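Local coordinates for protein phosphatase 2C (Toxoplasma gondii, PDB 3D8K), which probably removes phosphate from phosphoserine and phosphothreonine residues of proteins, as a manganese- or magnesium-dependent phosphatase of the PP2C family, at residues K116-A121 / M153-D158; K163-I168 / F258-D263. All coordinates share one frame; numbering follows the deposited sequence.

Contact 1: K116-A121 / M153-D158. With SO4 (sulfate ion), chain F.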
loop_
_atom_site.group_PDB
_atom_site.type_symbol
_atom_site.label_atom_id
_atom_site.label_comp_id
_atom_site.label_asym_id
_atom_site.label_seq_id
_atom_site.Cartn_x
_atom_site.Cartn_y
_atom_site.Cartn_z
ATOM N N LYS C 116 -20.013 7.157 -11.417
ATOM C CA LYS C 116 -20.980 7.716 -10.497
ATOM C C LYS C 116 -21.680 8.921 -11.110
ATOM O O LYS C 116 -22.892 9.082 -10.958
ATOM C CB LYS C 116 -20.281 8.100 -9.197
ATOM C CG LYS C 116 -21.181 8.045 -7.972
ATOM C CD LYS C 116 -20.362 8.052 -6.687
ATOM C CE LYS C 116 -21.214 7.688 -5.483
ATOM N NZ LYS C 116 -21.903 6.382 -5.683
ATOM N N LYS C 117 -20.921 9.747 -11.826
ATOM C CA LYS C 117 -21.472 10.941 -12.452
ATOM C C LYS C 117 -21.366 11.017 -13.977
ATOM O O LYS C 117 -20.498 11.697 -14.524
ATOM C CB LYS C 117 -20.843 12.188 -11.823
ATOM C CG LYS C 117 -21.426 12.536 -10.469
ATOM C CD LYS C 117 -20.525 12.114 -9.322
ATOM C CE LYS C 117 -19.361 13.095 -9.156
ATOM N NZ LYS C 117 -18.594 12.951 -7.873
ATOM N N PRO C 118 -22.275 10.335 -14.685
ATOM C CA PRO C 118 -22.267 10.342 -16.149
ATOM C C PRO C 118 -22.623 11.709 -16.714
ATOM O O PRO C 118 -23.476 12.415 -16.174
ATOM C CB PRO C 118 -23.305 9.294 -16.490
ATOM C CG PRO C 118 -24.290 9.463 -15.379
ATOM C CD PRO C 118 -23.416 9.560 -14.173
ATOM N N THR C 119 -21.973 12.072 -17.814
ATOM C CA THR C 119 -22.196 13.362 -18.469
ATOM C C THR C 119 -23.227 13.285 -19.594
ATOM O O THR C 119 -24.414 13.480 -19.362
ATOM C CB THR C 119 -20.875 13.894 -19.015
ATOM O OG1 THR C 119 -20.273 12.908 -19.867
ATOM C CG2 THR C 119 -19.932 14.187 -17.869
ATOM N N GLU C 120 -22.784 13.006 -20.813
ATOM C CA GLU C 120 -23.720 12.908 -21.916
ATOM C C GLU C 120 -23.162 12.233 -23.163
ATOM O O GLU C 120 -21.950 12.096 -23.325
ATOM C CB GLU C 120 -24.244 14.291 -22.266
ATOM C CG GLU C 120 -23.172 15.350 -22.355
ATOM C CD GLU C 120 -23.734 16.719 -22.727
ATOM O OE1 GLU C 120 -22.957 17.696 -22.694
ATOM O OE2 GLU C 120 -24.940 16.825 -23.054
ATOM N N ALA C 121 -24.069 11.811 -24.040
ATOM C CA ALA C 121 -23.698 11.135 -25.270
ATOM C C ALA C 121 -24.846 11.159 -26.274
ATOM O O ALA C 121 -25.999 11.343 -25.904
ATOM C CB ALA C 121 -23.309 9.694 -24.963
HETATM N N MSE C 153 -28.708 12.834 -25.424
HETATM C CA MSE C 153 -29.007 12.422 -24.055
HETATM C C MSE C 153 -28.130 13.116 -23.028
HETATM O O MSE C 153 -26.909 13.094 -23.131
HETATM C CB MSE C 153 -28.839 10.903 -23.946
HETATM C CG MSE C 153 -28.844 10.345 -22.546
HETATM SE SE MSE C 153 -30.528 10.544 -21.638
HETATM C CE MSE C 153 -31.434 9.035 -22.430
ATOM N N ASN C 154 -28.759 13.743 -22.040
ATOM C CA ASN C 154 -28.017 14.428 -20.987
ATOM C C ASN C 154 -28.273 13.662 -19.700
ATOM O O ASN C 154 -29.301 13.869 -19.053
ATOM C CB ASN C 154 -28.499 15.868 -20.818
ATOM C CG ASN C 154 -27.614 16.666 -19.878
ATOM O OD1 ASN C 154 -27.034 16.113 -18.947
ATOM N ND2 ASN C 154 -27.514 17.972 -20.108
ATOM N N PHE C 155 -27.350 12.777 -19.334
ATOM C CA PHE C 155 -27.497 11.970 -18.130
ATOM C C PHE C 155 -27.539 12.824 -16.888
ATOM O O PHE C 155 -28.066 12.413 -15.866
ATOM C CB PHE C 155 -26.346 10.974 -18.010
ATOM C CG PHE C 155 -26.297 9.972 -19.124
ATOM C CD1 PHE C 155 -27.176 8.899 -19.149
ATOM C CD2 PHE C 155 -25.385 10.116 -20.162
ATOM C CE1 PHE C 155 -27.151 7.985 -20.190
ATOM C CE2 PHE C 155 -25.351 9.209 -21.208
ATOM C CZ PHE C 155 -26.235 8.139 -21.223
ATOM N N ARG C 156 -26.979 14.019 -16.979
ATOM C CA ARG C 156 -26.954 14.928 -15.847
ATOM C C ARG C 156 -28.382 15.322 -15.471
ATOM O O ARG C 156 -28.663 15.619 -14.313
ATOM C CB ARG C 156 -26.129 16.172 -16.203
ATOM C CG ARG C 156 -24.908 15.877 -17.094
ATOM C CD ARG C 156 -23.933 17.050 -17.179
ATOM N NE ARG C 156 -23.245 17.266 -15.905
ATOM C CZ ARG C 156 -22.460 16.365 -15.320
ATOM N NH1 ARG C 156 -22.258 15.186 -15.894
ATOM N NH2 ARG C 156 -21.885 16.636 -14.153
ATOM N N ARG C 157 -29.281 15.312 -16.449
ATOM C CA ARG C 157 -30.672 15.678 -16.214
ATOM C C ARG C 157 -31.617 14.507 -16.482
ATOM O O ARG C 157 -32.759 14.687 -16.918
ATOM C CB ARG C 157 -31.052 16.889 -17.079
ATOM C CG ARG C 157 -30.938 16.661 -18.579
ATOM C CD ARG C 157 -30.897 17.980 -19.355
ATOM N NE ARG C 157 -30.828 17.752 -20.801
ATOM C CZ ARG C 157 -30.431 18.657 -21.690
ATOM N NH1 ARG C 157 -30.060 19.871 -21.297
ATOM N NH2 ARG C 157 -30.400 18.346 -22.977
ATOM N N ASP C 158 -31.124 13.303 -16.206
ATOM C CA ASP C 158 -31.898 12.077 -16.378
ATOM C C ASP C 158 -32.221 11.556 -14.977
ATOM O O ASP C 158 -31.335 11.439 -14.128
ATOM C CB ASP C 158 -31.077 11.027 -17.140
ATOM C CG ASP C 158 -31.909 9.833 -17.578
ATOM O OD1 ASP C 158 -32.943 9.546 -16.930
ATOM O OD2 ASP C 158 -31.520 9.171 -18.563
HETATM S S SO4 F . -19.096 4.123 -5.462
HETATM O O1 SO4 F . -19.151 5.023 -6.617
HETATM O O2 SO4 F . -19.688 4.806 -4.298
HETATM O O3 SO4 F . -19.853 2.897 -5.758
HETATM O O4 SO4 F . -17.687 3.782 -5.186
#
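F155 and R156, in a short 3-10 turn that ends the pairing of two strands, meet the loop P118-T119 in different ways: F155 turns the edge of its ring to the backbone of 119-120, while R156 lies alongside T119. A121 and M153, a selenomethionine here, form an antiparallel hydrogen-bonded pair: A121 N gives its hydrogen to M153 O at 3.2 Å, in the carbonyl plane, and M153 N returns a bond to A121 O at 3.1 Å. E120 and N154 follow as a non-hydrogen-bonded pair. Beyond them the chain of 153-158 turns, and F155 N makes a weak bond to T119 O.

F155 is the buried member of the contact. With CG anti to its carbonyl carbon (chi1 -63°), the ring has CD2 standing 3.7 Å from E120 CA. P118 CG packs on F155 CB at 3.7 Å; a rigid, apolar proline ring suits a place against the CB methylene of F155. CG of M153 lies over one face of the phenyl, offset toward its rim. R156, bent at chi3 (69°), runs its end beside the T119 methyl CG2, the two side chains pointing the same way. At the far end K116 NZ binds a sulfate, probably from the crystallisation liquor, through O2 at 3.1 Å and more weakly through O1.

K117 forms a salt bridge with E84 of the second subunit, whose E83 packs on T119 and R156. Strand 150-154 is an outer strand of a small three-stranded antiparallel sheet, beside 120-124, while P118 and F155 rest on I165 of strand 165-173.

Contact 2: K163-I168 / F258-D263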
loop_
_atom_site.group_PDB
_atom_site.type_symbol
_atom_site.label_atom_id
_atom_site.label_comp_id
_atom_site.label_asym_id
_atom_site.label_seq_id
_atom_site.Cartn_x
_atom_site.Cartn_y
_atom_site.Cartn_z
ATOM N N LYS C 163 -27.752 7.820 -9.450
ATOM C CA LYS C 163 -26.749 7.100 -8.688
ATOM C C LYS C 163 -25.784 6.440 -9.668
ATOM O O LYS C 163 -25.107 5.463 -9.335
ATOM C CB LYS C 163 -27.403 6.039 -7.795
ATOM C CG LYS C 163 -28.002 6.584 -6.496
ATOM C CD LYS C 163 -28.729 5.488 -5.706
ATOM C CE LYS C 163 -29.086 5.917 -4.270
ATOM N NZ LYS C 163 -27.944 5.812 -3.308
ATOM N N GLY C 164 -25.745 6.975 -10.888
ATOM C CA GLY C 164 -24.830 6.468 -11.894
ATOM C C GLY C 164 -25.347 5.465 -12.901
ATOM O O GLY C 164 -26.460 4.963 -12.797
ATOM N N ILE C 165 -24.505 5.178 -13.891
ATOM C CA ILE C 165 -24.821 4.230 -14.953
ATOM C C ILE C 165 -23.608 3.369 -15.220
ATOM O O ILE C 165 -22.510 3.666 -14.756
ATOM C CB ILE C 165 -25.179 4.941 -16.272
ATOM C CG1 ILE C 165 -24.006 5.809 -16.732
ATOM C CG2 ILE C 165 -26.430 5.780 -16.090
ATOM C CD1 ILE C 165 -24.255 6.521 -18.045
ATOM N N TYR C 166 -23.810 2.300 -15.975
ATOM C CA TYR C 166 -22.728 1.397 -16.324
ATOM C C TYR C 166 -22.465 1.480 -17.823
ATOM O O TYR C 166 -23.374 1.281 -18.631
ATOM C CB TYR C 166 -23.096 -0.032 -15.940
ATOM C CG TYR C 166 -23.066 -0.294 -14.453
ATOM C CD1 TYR C 166 -21.894 -0.710 -13.823
ATOM C CD2 TYR C 166 -24.216 -0.158 -13.677
ATOM C CE1 TYR C 166 -21.872 -0.995 -12.461
ATOM C CE2 TYR C 166 -24.202 -0.439 -12.315
ATOM C CZ TYR C 166 -23.031 -0.861 -11.713
ATOM O OH TYR C 166 -23.023 -1.180 -10.373
ATOM N N THR C 167 -21.229 1.800 -18.196
ATOM C CA THR C 167 -20.878 1.868 -19.605
ATOM C C THR C 167 -20.406 0.506 -20.072
ATOM O O THR C 167 -19.503 -0.080 -19.487
ATOM C CB THR C 167 -19.776 2.878 -19.871
ATOM O OG1 THR C 167 -20.308 4.198 -19.747
ATOM C CG2 THR C 167 -19.232 2.708 -21.261
ATOM N N ILE C 168 -21.025 0.002 -21.125
ATOM C CA ILE C 168 -20.654 -1.290 -21.649
ATOM C C ILE C 168 -20.049 -1.228 -23.034
ATOM O O ILE C 168 -20.588 -0.607 -23.943
ATOM C CB ILE C 168 -21.854 -2.220 -21.717
ATOM C CG1 ILE C 168 -22.369 -2.502 -20.304
ATOM C CG2 ILE C 168 -21.470 -3.502 -22.440
ATOM C CD1 ILE C 168 -23.717 -3.195 -20.282
ATOM N N PHE C 258 -25.087 1.938 -22.487
ATOM C CA PHE C 258 -25.071 2.269 -21.069
ATOM C C PHE C 258 -26.202 1.465 -20.453
ATOM O O PHE C 258 -27.160 1.119 -21.133
ATOM C CB PHE C 258 -25.296 3.757 -20.820
ATOM C CG PHE C 258 -26.657 4.226 -21.181
ATOM C CD1 PHE C 258 -27.047 4.316 -22.508
ATOM C CD2 PHE C 258 -27.563 4.566 -20.192
ATOM C CE1 PHE C 258 -28.324 4.736 -22.847
ATOM C CE2 PHE C 258 -28.849 4.987 -20.516
ATOM C CZ PHE C 258 -29.230 5.073 -21.853
ATOM N N ALA C 259 -26.075 1.147 -19.174
ATOM C CA ALA C 259 -27.087 0.377 -18.479
ATOM C C ALA C 259 -27.289 1.001 -17.132
ATOM O O ALA C 259 -26.345 1.471 -16.510
ATOM C CB ALA C 259 -26.642 -1.043 -18.303
ATOM N N TYR C 260 -28.533 0.992 -16.680
ATOM C CA TYR C 260 -28.879 1.567 -15.396
ATOM C C TYR C 260 -28.630 0.519 -14.330
ATOM O O TYR C 260 -28.610 -0.670 -14.635
ATOM C CB TYR C 260 -30.358 1.968 -15.411
ATOM C CG TYR C 260 -30.705 3.132 -16.327
ATOM C CD1 TYR C 260 -30.176 4.396 -16.101
ATOM C CD2 TYR C 260 -31.607 2.977 -17.390
ATOM C CE1 TYR C 260 -30.528 5.484 -16.901
ATOM C CE2 TYR C 260 -31.973 4.060 -18.198
ATOM C CZ TYR C 260 -31.429 5.318 -17.946
ATOM O OH TYR C 260 -31.791 6.425 -18.716
ATOM N N PRO C 261 -28.388 0.937 -13.073
ATOM C CA PRO C 261 -28.161 -0.050 -12.012
ATOM C C PRO C 261 -29.447 -0.865 -11.922
ATOM O O PRO C 261 -30.543 -0.322 -12.074
ATOM C CB PRO C 261 -27.929 0.813 -10.786
ATOM C CG PRO C 261 -27.229 1.977 -11.346
ATOM C CD PRO C 261 -28.007 2.280 -12.611
ATOM N N GLY C 262 -29.318 -2.164 -11.700
ATOM C CA GLY C 262 -30.495 -2.998 -11.653
ATOM C C GLY C 262 -30.549 -3.815 -12.923
ATOM O O GLY C 262 -31.259 -4.817 -12.985
ATOM N N ASP C 263 -29.804 -3.389 -13.946
ATOM C CA ASP C 263 -29.757 -4.125 -15.212
ATOM C C ASP C 263 -28.773 -5.309 -15.111
ATOM O O ASP C 263 -27.945 -5.365 -14.196
ATOM C CB ASP C 263 -29.347 -3.208 -16.379
ATOM C CG ASP C 263 -30.423 -2.169 -16.742
ATOM O OD1 ASP C 263 -31.620 -2.430 -16.529
ATOM O OD2 ASP C 263 -30.067 -1.091 -17.264
#
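Y166 and A259 pair as antiparallel neighbours through two backbone bonds, Y166 N to A259 O at 2.7 Å and A259 N to Y166 O at 2.8 Å, both in the carbonyl planes of their acceptors. The next pair, T167 with F258, is non-hydrogen-bonded, and F258 CA adds a CA-H...O contact to Y166 O. Past A259 the chain leaves the ladder in a type II turn from Y260 to D263, with P261 and G262 at its corners; G262 has the positive phi (106°) that glycine accepts readily.

On one face, A259 is small enough to fit between Y166 and I168, whose CD1 lies 4.1 Å from A259 CB. The Y166 ring turns its edge to the turn, CE2 lying 4.0 Å from both CA and CG of P261. On the other side I165 divides its branches: CG2 approaches CD1 of the Y260 ring at 4.0 Å, while CD1 reaches F258 CB. Its CG1 lies between the backbone N and the carbonyl carbon (chi1 59°), which carries CD1 toward F258.

Polar ends are tied down around this apolar core. Y166 OH bonds to P324 O, and D263 OD2 accepts from Y260 N at 2.7 Å, tying the first and last residues of the turn. The same oxygen forms a salt bridge with R126, whose charge would probably favour the ionised carboxylate at this buried place.

Contact 1 closes before contact 2 opens along the chain, strand 165-173 following strand 150-154, and their centres lie about 11 Å apart on the same side of the chain's centre. They belong to different sheets: contact 1 to the small three-stranded one, contact 2 to the last two strands of the six-stranded antiparallel sheet. Between them the F155 and F258 rings meet edge to face, and D158 OD2 probably bonds with Y260 OH at 2.8 Å. The small sheet is thereby fastened through both apolar and polar contacts to one margin of the larger sheet of the phosphatase fold.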